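Local coordinates for CocE/NonD family hydrolase (Staphylococcus aureus subsp. aureus COL, PDB 3III), which probably hydrolyses ester or amide bonds, as a CocE/NonD family enzyme that pairs an alpha/beta-hydrolase domain with a C-terminal beta domain, at residues Leu362-Glu367 with Val393-Thr398; Ala427-Leu432 with Glu507-Val512; Leu432-Asn437 with Leu502-Glu507; Gly450-Gly455 with Leu497-Leu502. All blocks are in the same frame, centred on the assembly; numbering follows the deposited sequence. Where two conformers were deposited one is given.

Contact 1 of 4, residues Leu362-Glu367 with Val393-Thr398; sequences LYLNAE and VSFKYT
Phe395, Leu362 and Leu364 bury the most surface where two sheets of the C-terminal beta domain are packed face to face as a beta sandwich. Strand 358-365 belongs to one sheet and strand 392-398 is an outermost strand of the other; their axes come within 7.6 Å at 136°, so side chains rather than backbones fill the gap. Leu364 lays its CD2 methyl over the centre of the Phe395 ring, a CH-pi contact of 3.7 Å from CD2 to the ring centroid and 11° off the normal. The two side chains cross at about a right angle, and Leu371 of the adjoining strand 370-372 also touches both. Two residues along each strand, Leu362 meets Tyr397 more loosely: its CD2 sits above the ring but displaced toward the rim, and its CD1 is 4.1 Å from Tyr397 CG. Tyr397 has CG anti to the backbone N (chi1 180°), whereas Phe395 has CG beside its N, and the two rings therefore leave the strand in different directions. Past the end of strand 358-365, an Asx turn closes from Glu367 N to Asn365 OD1. Backbone within this turn borders the Phe395 ring at its edge, with Asn365 O 3.5 Å from Phe395 CE1.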
loop_
_atom_site.group_PDB
_atom_site.type_symbol
_atom_site.label_atom_id
_atom_site.label_comp_id
_atom_site.label_asym_id
_atom_site.label_seq_id
_atom_site.Cartn_x
_atom_site.Cartn_y
_atom_site.Cartn_z
ATOM N N LEU A 362 26.968 -1.784 -5.923
ATOM C CA LEU A 362 27.968 -1.690 -4.863
ATOM C C LEU A 362 28.244 -3.120 -4.319
ATOM O O LEU A 362 27.330 -3.795 -3.813
ATOM C CB LEU A 362 27.473 -0.783 -3.754
ATOM C CG LEU A 362 27.386 0.720 -4.081
ATOM C CD1 LEU A 362 26.638 1.439 -2.889
ATOM C CD2 LEU A 362 28.779 1.286 -4.315
ATOM N N TYR A 363 29.488 -3.576 -4.442
ATOM C CA TYR A 363 29.861 -4.951 -4.091
ATOM C C TYR A 363 30.164 -5.108 -2.602
ATOM O O TYR A 363 30.840 -4.276 -2.013
ATOM C CB TYR A 363 31.049 -5.401 -4.926
ATOM C CG TYR A 363 30.763 -5.329 -6.412
ATOM C CD1 TYR A 363 30.097 -6.349 -7.058
ATOM C CD2 TYR A 363 31.104 -4.209 -7.151
ATOM C CE1 TYR A 363 29.808 -6.273 -8.430
ATOM C CE2 TYR A 363 30.812 -4.119 -8.489
ATOM C CZ TYR A 363 30.173 -5.141 -9.125
ATOM O OH TYR A 363 29.903 -5.053 -10.461
ATOM N N LEU A 364 29.594 -6.153 -1.997
ATOM C CA LEU A 364 29.751 -6.416 -0.563
ATOM C C LEU A 364 31.085 -7.089 -0.318
ATOM O O LEU A 364 31.496 -7.929 -1.115
ATOM C CB LEU A 364 28.695 -7.403 -0.075
ATOM C CG LEU A 364 27.340 -6.863 0.304
ATOM C CD1 LEU A 364 26.664 -6.219 -0.886
ATOM C CD2 LEU A 364 26.539 -7.999 0.901
ATOM N N ASN A 365 31.728 -6.748 0.802
ATOM C CA ASN A 365 32.947 -7.419 1.253
ATOM C C ASN A 365 32.673 -7.906 2.692
ATOM O O ASN A 365 32.563 -7.084 3.608
ATOM C CB ASN A 365 34.138 -6.441 1.232
ATOM C CG ASN A 365 35.445 -7.108 1.631
ATOM O OD1 ASN A 365 35.420 -8.230 2.096
ATOM N ND2 ASN A 365 36.577 -6.471 1.349
ATOM N N ALA A 366 32.602 -9.230 2.894
ATOM C CA ALA A 366 32.311 -9.858 4.216
ATOM C C ALA A 366 33.402 -9.633 5.295
ATOM O O ALA A 366 33.103 -9.691 6.508
ATOM C CB ALA A 366 32.066 -11.419 4.053
ATOM N N GLU A 367 34.624 -9.339 4.871
ATOM C CA GLU A 367 35.752 -9.198 5.804
ATOM C C GLU A 367 35.762 -7.906 6.578
ATOM O O GLU A 367 36.232 -7.857 7.714
ATOM C CB GLU A 367 37.090 -9.258 5.069
ATOM C CG GLU A 367 37.303 -10.479 4.202
ATOM C CD GLU A 367 38.790 -10.727 3.893
ATOM O OE1 GLU A 367 39.290 -10.216 2.864
ATOM O OE2 GLU A 367 39.453 -11.431 4.682
ATOM N N VAL A 393 24.680 -9.184 9.865
ATOM C CA VAL A 393 25.891 -8.688 9.214
ATOM C C VAL A 393 25.526 -7.398 8.519
ATOM O O VAL A 393 24.401 -7.251 8.036
ATOM C CB VAL A 393 26.494 -9.676 8.216
ATOM C CG1 VAL A 393 27.059 -10.914 8.952
ATOM C CG2 VAL A 393 25.505 -10.061 7.143
ATOM N N SER A 394 26.460 -6.459 8.451
ATOM C CA SER A 394 26.170 -5.219 7.790
ATOM C C SER A 394 27.313 -4.678 6.947
ATOM O O SER A 394 28.444 -5.085 7.101
ATOM C CB SER A 394 25.662 -4.191 8.788
ATOM O OG SER A 394 26.705 -3.498 9.375
ATOM N N PHE A 395 26.962 -3.808 6.012
ATOM C CA PHE A 395 27.854 -3.318 4.964
ATOM C C PHE A 395 27.578 -1.874 4.644
ATOM O O PHE A 395 26.432 -1.512 4.353
ATOM C CB PHE A 395 27.640 -4.132 3.705
ATOM C CG PHE A 395 27.762 -5.612 3.924
ATOM C CD1 PHE A 395 28.995 -6.241 3.796
ATOM C CD2 PHE A 395 26.662 -6.370 4.308
ATOM C CE1 PHE A 395 29.146 -7.564 4.023
ATOM C CE2 PHE A 395 26.825 -7.746 4.574
ATOM C CZ PHE A 395 28.038 -8.343 4.411
ATOM N N LYS A 396 28.619 -1.055 4.628
ATOM C CA LYS A 396 28.440 0.394 4.566
ATOM C C LYS A 396 29.200 1.025 3.433
ATOM O O LYS A 396 30.312 0.576 3.104
ATOM C CB LYS A 396 28.907 1.088 5.819
ATOM C CG LYS A 396 28.158 0.727 7.061
ATOM C CD LYS A 396 28.902 1.320 8.248
ATOM C CE LYS A 396 28.119 1.142 9.505
ATOM N NZ LYS A 396 29.017 0.933 10.656
ATOM N N TYR A 397 28.597 2.091 2.901
ATOM C CA TYR A 397 29.208 2.988 1.944
ATOM C C TYR A 397 28.926 4.454 2.342
ATOM O O TYR A 397 27.789 4.839 2.536
ATOM C CB TYR A 397 28.633 2.708 0.556
ATOM C CG TYR A 397 29.203 3.594 -0.508
ATOM C CD1 TYR A 397 30.426 3.311 -1.089
ATOM C CD2 TYR A 397 28.521 4.774 -0.902
ATOM C CE1 TYR A 397 30.995 4.155 -2.043
ATOM C CE2 TYR A 397 29.083 5.634 -1.843
ATOM C CZ TYR A 397 30.319 5.304 -2.425
ATOM O OH TYR A 397 30.898 6.125 -3.350
ATOM N N THR A 398 29.977 5.257 2.461
ATOM C CA THR A 398 29.854 6.666 2.779
ATOM C C THR A 398 29.972 7.464 1.488
ATOM O O THR A 398 30.929 7.326 0.743
ATOM C CB THR A 398 30.948 7.076 3.773
ATOM O OG1 THR A 398 30.687 6.406 5.019
ATOM C CG2 THR A 398 30.929 8.577 4.041
#

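Contact 2 of 4, residues Ala427-Leu432 with Glu507-Val512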
loop_
_atom_site.group_PDB
_atom_site.type_symbol
_atom_site.label_atom_id
_atom_site.label_comp_id
_atom_site.label_asym_id
_atom_site.label_seq_id
_atom_site.Cartn_x
_atom_site.Cartn_y
_atom_site.Cartn_z
ATOM N N ALA A 427 16.280 -8.338 5.002
ATOM C CA ALA A 427 17.165 -7.275 4.521
ATOM C C ALA A 427 16.634 -5.923 4.870
ATOM O O ALA A 427 15.406 -5.675 4.929
ATOM C CB ALA A 427 17.370 -7.378 3.058
ATOM N N GLY A 428 17.574 -5.005 5.101
ATOM C CA GLY A 428 17.256 -3.643 5.292
ATOM C C GLY A 428 18.289 -2.667 4.785
ATOM O O GLY A 428 19.491 -2.977 4.727
ATOM N N ILE A 429 17.793 -1.504 4.352
ATOM C CA ILE A 429 18.648 -0.369 3.998
ATOM C C ILE A 429 18.424 0.707 5.040
ATOM O O ILE A 429 17.257 1.074 5.324
ATOM C CB ILE A 429 18.281 0.208 2.634
ATOM C CG1 ILE A 429 18.279 -0.902 1.584
ATOM C CG2 ILE A 429 19.270 1.420 2.227
ATOM C CD1 ILE A 429 19.670 -1.630 1.436
ATOM N N LYS A 430 19.525 1.218 5.594
ATOM C CA LYS A 430 19.491 2.306 6.607
ATOM C C LYS A 430 20.349 3.470 6.083
ATOM O O LYS A 430 21.254 3.267 5.254
ATOM C CB LYS A 430 20.070 1.832 7.953
ATOM C CG LYS A 430 19.312 0.727 8.599
ATOM C CD LYS A 430 19.866 0.273 9.923
ATOM C CE LYS A 430 18.878 -0.703 10.575
ATOM N NZ LYS A 430 17.579 -0.068 10.985
ATOM N N LYS A 431 20.058 4.669 6.579
ATOM C CA LYS A 431 20.868 5.846 6.352
ATOM C C LYS A 431 21.421 6.252 7.675
ATOM O O LYS A 431 20.660 6.255 8.677
ATOM C CB LYS A 431 20.047 7.009 5.812
ATOM C CG LYS A 431 20.982 8.234 5.529
ATOM C CD LYS A 431 20.361 9.308 4.676
ATOM C CE LYS A 431 19.849 10.490 5.432
ATOM N NZ LYS A 431 19.663 11.726 4.630
ATOM N N LEU A 432 22.730 6.564 7.701
ATOM C CA LEU A 432 23.398 7.007 8.885
ATOM C C LEU A 432 23.906 8.424 8.605
ATOM O O LEU A 432 24.417 8.698 7.509
ATOM C CB LEU A 432 24.572 6.107 9.266
ATOM C CG LEU A 432 24.437 4.587 9.251
ATOM C CD1 LEU A 432 25.732 3.963 9.808
ATOM C CD2 LEU A 432 23.243 4.193 10.095
ATOM N N GLU A 507 27.181 11.269 4.400
ATOM C CA GLU A 507 26.214 10.339 4.969
ATOM C C GLU A 507 26.482 8.931 4.443
ATOM O O GLU A 507 27.155 8.773 3.440
ATOM C CB GLU A 507 24.777 10.813 4.683
ATOM C CG GLU A 507 24.442 12.125 5.461
ATOM C CD GLU A 507 22.981 12.558 5.431
ATOM O OE1 GLU A 507 22.310 12.498 4.374
ATOM O OE2 GLU A 507 22.514 13.016 6.505
ATOM N N THR A 508 25.925 7.924 5.110
ATOM C CA THR A 508 26.228 6.517 4.812
ATOM C C THR A 508 24.995 5.701 4.527
ATOM O O THR A 508 24.001 5.846 5.206
ATOM C CB THR A 508 26.912 5.950 6.035
ATOM O OG1 THR A 508 28.120 6.709 6.243
ATOM C CG2 THR A 508 27.254 4.402 5.887
ATOM N N LEU A 509 25.081 4.807 3.563
ATOM C CA LEU A 509 24.068 3.792 3.358
ATOM C C LEU A 509 24.591 2.529 3.949
ATOM O O LEU A 509 25.798 2.162 3.780
ATOM C CB LEU A 509 23.798 3.629 1.844
ATOM C CG LEU A 509 22.811 2.525 1.437
ATOM C CD1 LEU A 509 22.136 2.846 0.056
ATOM C CD2 LEU A 509 23.461 1.157 1.407
ATOM N N GLU A 510 23.716 1.846 4.658
ATOM C CA GLU A 510 24.059 0.594 5.311
ATOM C C GLU A 510 23.068 -0.479 4.913
ATOM O O GLU A 510 21.854 -0.294 5.030
ATOM C CB GLU A 510 24.055 0.747 6.815
ATOM C CG GLU A 510 24.519 -0.503 7.580
ATOM C CD GLU A 510 24.397 -0.316 9.093
ATOM O OE1 GLU A 510 23.478 0.411 9.555
ATOM O OE2 GLU A 510 25.220 -0.884 9.821
ATOM N N VAL A 511 23.596 -1.587 4.409
ATOM C CA VAL A 511 22.821 -2.783 4.214
ATOM C C VAL A 511 22.942 -3.636 5.476
ATOM O O VAL A 511 24.048 -3.887 5.930
ATOM C CB VAL A 511 23.396 -3.640 3.066
ATOM C CG1 VAL A 511 22.764 -5.033 3.119
ATOM C CG2 VAL A 511 23.147 -3.001 1.773
ATOM N N VAL A 512 21.824 -4.175 5.966
ATOM C CA VAL A 512 21.809 -5.081 7.100
ATOM C C VAL A 512 21.132 -6.375 6.620
ATOM O O VAL A 512 20.114 -6.320 5.935
ATOM C CB VAL A 512 20.972 -4.520 8.252
ATOM C CG1 VAL A 512 20.888 -5.521 9.413
ATOM C CG2 VAL A 512 21.500 -3.148 8.706
HETATM O O HOH W 1 20.149 14.108 6.678
#
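Ile429 is wedged between Leu509 and Val511: its CG2 touches Leu509 CG at 3.8 Å, while CD1 reaches Val511 CG2. With CG1 beside the backbone N and CG2 anti to it (chi1 -53°), the two branches part toward different neighbours. On the other face, Lys430 and Glu510 run side by side, the lysine's CD 3.6 Å from Glu510 OE1, but their charged ends go elsewhere, Lys430 NZ to Glu438 and Glu510 OE2 to Ser394. Leu432 CD2 also rests against Glu510 OE1. These neighbours, some directly opposite and some diagonal, are brought together by regular antiparallel pairing of central strands in the five-stranded sheet of the C-terminal beta sandwich. Gly428 with Val512, Lys430 with Glu510 and Leu432 with Thr508 form hydrogen-bonded pairs, each joined by two backbone bonds; Ile429-Val511 and Lys431-Leu509 are the non-hydrogen-bonded pairs between them. At the end of the pairing, Lys431 bends at chi3 (100°) to bring NZ 2.8 Å from Glu507 OE1 in a salt bridge, the nitrogen approaching from above the carboxylate plane. A water links NZ to Glu507 OE2. The same ammonium is also salt-bridged to Asp339 and donates to Leu502 O; farther out, Leu554 of the facing sheet touches Ile429, Leu509 and Val511.

Contact 3 of 4, residues Leu432-Asn437 with Leu502-Glu507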
loop_
_atom_site.group_PDB
_atom_site.type_symbol
_atom_site.label_atom_id
_atom_site.label_comp_id
_atom_site.label_asym_id
_atom_site.label_seq_id
_atom_site.Cartn_x
_atom_site.Cartn_y
_atom_site.Cartn_z
ATOM N N LEU A 432 22.730 6.564 7.701
ATOM C CA LEU A 432 23.398 7.007 8.885
ATOM C C LEU A 432 23.906 8.424 8.605
ATOM O O LEU A 432 24.417 8.698 7.509
ATOM C CB LEU A 432 24.572 6.107 9.266
ATOM C CG LEU A 432 24.437 4.587 9.251
ATOM C CD1 LEU A 432 25.732 3.963 9.808
ATOM C CD2 LEU A 432 23.243 4.193 10.095
ATOM N N ASP A 433 23.746 9.312 9.582
ATOM C CA ASP A 433 24.031 10.726 9.332
ATOM C C ASP A 433 25.545 10.889 9.445
ATOM O O ASP A 433 26.242 9.901 9.644
ATOM C CB ASP A 433 23.259 11.687 10.257
ATOM C CG ASP A 433 23.525 11.460 11.712
ATOM O OD1 ASP A 433 24.608 10.942 12.083
ATOM O OD2 ASP A 433 22.622 11.816 12.507
ATOM N N ARG A 434 26.032 12.121 9.323
ATOM C CA ARG A 434 27.460 12.386 9.382
ATOM C C ARG A 434 28.080 12.113 10.746
ATOM O O ARG A 434 29.266 12.032 10.833
ATOM C CB ARG A 434 27.756 13.800 8.982
ATOM C CG ARG A 434 27.439 14.094 7.544
ATOM C CD ARG A 434 27.162 15.577 7.379
ATOM N NE ARG A 434 27.128 15.916 5.958
ATOM C CZ ARG A 434 26.465 16.930 5.461
ATOM N NH1 ARG A 434 25.777 17.734 6.269
ATOM N NH2 ARG A 434 26.494 17.146 4.163
ATOM N N ARG A 435 27.272 12.013 11.800
ATOM C CA ARG A 435 27.786 11.603 13.103
ATOM C C ARG A 435 27.826 10.077 13.242
ATOM O O ARG A 435 28.370 9.583 14.220
ATOM C CB ARG A 435 26.930 12.169 14.233
ATOM C CG ARG A 435 27.334 13.569 14.691
ATOM C CD ARG A 435 26.261 14.610 14.437
ATOM N NE ARG A 435 26.541 15.414 13.251
ATOM C CZ ARG A 435 25.750 15.481 12.174
ATOM N NH1 ARG A 435 26.094 16.262 11.153
ATOM N NH2 ARG A 435 24.611 14.793 12.129
ATOM N N GLY A 436 27.250 9.347 12.290
ATOM C CA GLY A 436 27.205 7.879 12.336
ATOM C C GLY A 436 25.946 7.340 12.984
ATOM O O GLY A 436 25.860 6.179 13.187
ATOM N N ASN A 437 24.949 8.193 13.258
ATOM C CA ASN A 437 23.655 7.801 13.831
ATOM C C ASN A 437 22.574 7.568 12.813
ATOM O O ASN A 437 22.497 8.287 11.830
ATOM C CB ASN A 437 23.201 8.883 14.788
ATOM C CG ASN A 437 24.144 9.020 15.952
ATOM O OD1 ASN A 437 24.682 8.015 16.432
ATOM N ND2 ASN A 437 24.400 10.244 16.378
ATOM N N LEU A 502 17.513 10.983 -0.096
ATOM C CA LEU A 502 18.763 11.709 -0.308
ATOM C C LEU A 502 19.802 11.171 0.661
ATOM O O LEU A 502 19.505 11.029 1.888
ATOM C CB LEU A 502 18.580 13.193 0.048
ATOM C CG LEU A 502 19.760 14.156 0.024
ATOM C CD1 LEU A 502 20.379 14.207 -1.397
ATOM C CD2 LEU A 502 19.203 15.555 0.486
ATOM N N PHE A 503 21.005 10.903 0.144
ATOM C CA PHE A 503 22.167 10.651 0.989
ATOM C C PHE A 503 23.095 11.807 0.713
ATOM O O PHE A 503 23.595 11.941 -0.406
ATOM C CB PHE A 503 22.821 9.269 0.639
ATOM C CG PHE A 503 21.968 8.101 0.975
ATOM C CD1 PHE A 503 22.179 7.376 2.156
ATOM C CD2 PHE A 503 20.890 7.756 0.182
ATOM C CE1 PHE A 503 21.374 6.315 2.488
ATOM C CE2 PHE A 503 20.058 6.687 0.526
ATOM C CZ PHE A 503 20.286 5.979 1.671
ATOM N N LYS A 504 23.266 12.707 1.679
ATOM C CA LYS A 504 24.158 13.849 1.514
ATOM C C LYS A 504 25.604 13.419 1.583
ATOM O O LYS A 504 25.918 12.402 2.147
ATOM C CB LYS A 504 23.912 14.918 2.587
ATOM C CG LYS A 504 22.477 15.534 2.612
ATOM C CD LYS A 504 22.366 16.446 3.872
ATOM C CE LYS A 504 21.193 17.403 3.803
ATOM N NZ LYS A 504 21.262 18.384 4.962
ATOM N N GLN A 505 26.501 14.227 1.015
ATOM C CA GLN A 505 27.921 14.005 1.135
ATOM C C GLN A 505 28.250 13.790 2.588
ATOM O O GLN A 505 27.852 14.607 3.434
ATOM C CB GLN A 505 28.691 15.272 0.646
ATOM C CG GLN A 505 30.198 15.178 0.928
ATOM C CD GLN A 505 30.907 16.441 0.477
ATOM O OE1 GLN A 505 30.309 17.543 0.460
ATOM N NE2 GLN A 505 32.182 16.305 0.129
ATOM N N GLY A 506 28.982 12.709 2.891
ATOM C CA GLY A 506 29.319 12.394 4.275
ATOM C C GLY A 506 28.367 11.464 4.978
ATOM O O GLY A 506 28.674 10.922 6.053
ATOM N N GLU A 507 27.181 11.269 4.400
ATOM C CA GLU A 507 26.214 10.339 4.969
ATOM C C GLU A 507 26.482 8.931 4.443
ATOM O O GLU A 507 27.155 8.773 3.440
ATOM C CB GLU A 507 24.777 10.813 4.683
ATOM C CG GLU A 507 24.442 12.125 5.461
ATOM C CD GLU A 507 22.981 12.558 5.431
ATOM O OE1 GLU A 507 22.310 12.498 4.374
ATOM O OE2 GLU A 507 22.514 13.016 6.505
HETATM O O HOH W 2 28.013 8.615 7.998
HETATM O O HOH W 3 24.233 14.023 8.254
#
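Arg434 reaches across to the backbone of Gln505, whose carbonyl oxygen receives two hydrogen bonds from one edge of the guanidinium group. NE lies 2.9 Å from Gln505 O and NH2 3.0 Å from the same atom, and the oxygen sits 9° out of the guanidinium plane. The arginine chain is extended from CG to NE, which carries the group over to the neighbouring turn. Van der Waals contact accompanies this grip: Arg434 CG lies 3.7 Å from Gly506 O, and Lys504 CB approaches NH2 obliquely. Two tight turns lie alongside each other at one end of the C-terminal beta sandwich, a type I turn from Asp433 to Gly436 and a type II turn from Lys504 to Glu507. Water supplies further links. One molecule donates to both Asp433 O and Gly506 O; another accepts from Arg434 N and donates to Glu507 OE2, at 2.7 Å. Within the turns, carboxylates bind backbone N-H groups. Asp433 OD1 takes the N-H of Asn437 from above the carboxylate plane and, weakly, that of Arg435. Glu507 OE1 accepts from Lys504 N, 2.9 Å away, on its anti side, somewhat out of the carboxylate plane; the same oxygen is salt-bridged to Lys431, joining the turn to strand 424-432.

Contact 4 of 4, residues Gly450-Gly455 with Leu497-Leu502; sequences GQVATG and LPSGTL
Strands 453-455 and 497-502 run almost antiparallel, at 172°, with axes still 6.6 Å apart at their closest, and a single backbone hydrogen bond joins them, from Leu497 N to Thr454 O (3.1 Å, 168° at the hydrogen). The donor stands well out of the carbonyl plane, and the side chain of Leu497 folds beside the same oxygen, with CG 3.6 Å from Thr454 O. Farther along, side chains take over the contact. Val452 turns CG1 toward two hydroxyls: Thr501 OG1 is 3.4 Å away and Ser499 OG lies at 3.7 Å. Its second methyl, CG2, meets Thr501 CG2, so both branches of the valine rest on strand 490-503. Having CG1 anti to the backbone N (chi1 167°) directs that methyl at the hydroxyl pair. Ser499 holds OG between its own N and carbonyl carbon, placing the hydroxyl near the CB of Ala453 as well, while Ser499 CB packs 3.3 Å from Val452 O. Several polar atoms in this buried region have partners beyond the two strands: Arg338 donates hydrogen bonds to Thr501 OG1, Gly500 O and Val452 O, and Gln271 hydrogen-bonds to Val452 O and Thr454 N. Within 450-455, Gln451 NE2 donates to Thr454 OG1, nearly in the plane of its amide. Val452 and Ala453 both face Ile429 of strand 424-432, forming a classic beta bulge that interrupts strand 447-458 where two sheets of the C-terminal beta sandwich meet.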
loop_
_atom_site.group_PDB
_atom_site.type_symbol
_atom_site.label_atom_id
_atom_site.label_comp_id
_atom_site.label_asym_id
_atom_site.label_seq_id
_atom_site.Cartn_x
_atom_site.Cartn_y
_atom_site.Cartn_z
ATOM N N GLY A 450 11.572 3.918 11.720
ATOM C CA GLY A 450 11.819 3.084 10.604
ATOM C C GLY A 450 13.085 3.410 9.839
ATOM O O GLY A 450 13.901 4.251 10.226
ATOM N N GLN A 451 13.243 2.726 8.716
ATOM C CA GLN A 451 14.487 2.773 7.979
ATOM C C GLN A 451 14.199 3.196 6.540
ATOM O O GLN A 451 13.139 3.713 6.238
ATOM C CB GLN A 451 15.244 1.431 8.112
ATOM C CG GLN A 451 14.600 0.220 7.417
ATOM C CD GLN A 451 15.268 -1.178 7.819
ATOM O OE1 GLN A 451 16.210 -1.213 8.575
ATOM N NE2 GLN A 451 14.746 -2.282 7.285
ATOM N N VAL A 452 15.168 3.075 5.672
ATOM C CA VAL A 452 15.024 3.566 4.286
ATOM C C VAL A 452 14.206 2.608 3.440
ATOM O O VAL A 452 13.249 3.003 2.764
ATOM C CB VAL A 452 16.391 3.733 3.634
ATOM C CG1 VAL A 452 16.327 3.944 2.064
ATOM C CG2 VAL A 452 17.176 4.871 4.282
ATOM N N ALA A 453 14.616 1.357 3.445
ATOM C CA ALA A 453 13.945 0.296 2.669
ATOM C C ALA A 453 14.070 -1.055 3.376
ATOM O O ALA A 453 15.033 -1.325 4.079
ATOM C CB ALA A 453 14.539 0.230 1.249
ATOM N N THR A 454 13.079 -1.898 3.135
ATOM C CA THR A 454 13.009 -3.208 3.705
ATOM C C THR A 454 12.731 -4.241 2.602
ATOM O O THR A 454 11.965 -3.996 1.588
ATOM C CB THR A 454 11.935 -3.175 4.814
ATOM O OG1 THR A 454 12.253 -2.089 5.722
ATOM C CG2 THR A 454 11.830 -4.510 5.634
ATOM N N GLY A 455 13.260 -5.446 2.817
ATOM C CA GLY A 455 12.876 -6.605 2.002
ATOM C C GLY A 455 13.084 -7.946 2.704
ATOM O O GLY A 455 13.789 -8.019 3.702
ATOM N N LEU A 497 11.952 -2.921 -1.302
ATOM C CA LEU A 497 10.768 -2.281 -1.807
ATOM C C LEU A 497 11.094 -0.833 -2.124
ATOM O O LEU A 497 12.082 -0.275 -1.588
ATOM C CB LEU A 497 9.668 -2.401 -0.773
ATOM C CG LEU A 497 9.163 -3.859 -0.636
ATOM C CD1 LEU A 497 8.108 -3.845 0.472
ATOM C CD2 LEU A 497 8.593 -4.452 -1.942
ATOM N N PRO A 498 10.298 -0.221 -3.032
ATOM C CA PRO A 498 10.627 1.123 -3.553
ATOM C C PRO A 498 10.716 2.183 -2.443
ATOM O O PRO A 498 9.864 2.220 -1.543
ATOM C CB PRO A 498 9.455 1.445 -4.465
ATOM C CG PRO A 498 8.934 0.066 -4.904
ATOM C CD PRO A 498 9.136 -0.803 -3.730
ATOM N N SER A 499 11.782 2.990 -2.525
ATOM C CA SER A 499 12.087 4.031 -1.554
ATOM C C SER A 499 12.723 5.244 -2.271
ATOM O O SER A 499 13.255 5.109 -3.335
ATOM C CB SER A 499 13.017 3.467 -0.483
ATOM O OG SER A 499 14.288 3.214 -0.991
ATOM N N GLY A 500 12.582 6.418 -1.685
ATOM C CA GLY A 500 13.144 7.664 -2.226
ATOM C C GLY A 500 13.841 8.438 -1.152
ATOM O O GLY A 500 13.188 8.937 -0.221
ATOM N N THR A 501 15.153 8.626 -1.296
ATOM C CA THR A 501 15.969 9.134 -0.206
ATOM C C THR A 501 17.188 9.853 -0.723
ATOM O O THR A 501 17.797 9.391 -1.710
ATOM C CB THR A 501 16.434 7.931 0.695
ATOM O OG1 THR A 501 15.355 6.996 0.783
ATOM C CG2 THR A 501 16.884 8.385 2.128
ATOM N N LEU A 502 17.513 10.983 -0.096
ATOM C CA LEU A 502 18.763 11.709 -0.308
ATOM C C LEU A 502 19.802 11.171 0.661
ATOM O O LEU A 502 19.505 11.029 1.888
ATOM C CB LEU A 502 18.580 13.193 0.048
ATOM C CG LEU A 502 19.760 14.156 0.024
ATOM C CD1 LEU A 502 20.379 14.207 -1.397
ATOM C CD2 LEU A 502 19.203 15.555 0.486
#

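In the fold
All four contacts lie in the C-terminal beta domain, on the same side of the chain's centre. Contact 1 closes first along the chain; contact 4 is nested inside contact 3, and contact 3 inside contact 2. Strands 392-398, 508-514, 424-432 and 447-458 follow one another across one sheet, placing contact 2 about 10 Å from contact 1 and 9 Å from contact 4, centre to centre. Contacts 1 and 4 join this sheet to strands 358-365 and 490-503 of the other sheet at places about 17 Å apart between centres. Contact 3 shares Leu432 and Glu507 with contact 2 and Leu502 with contact 4, so the turns continue directly from the strands that pair in the sandwich.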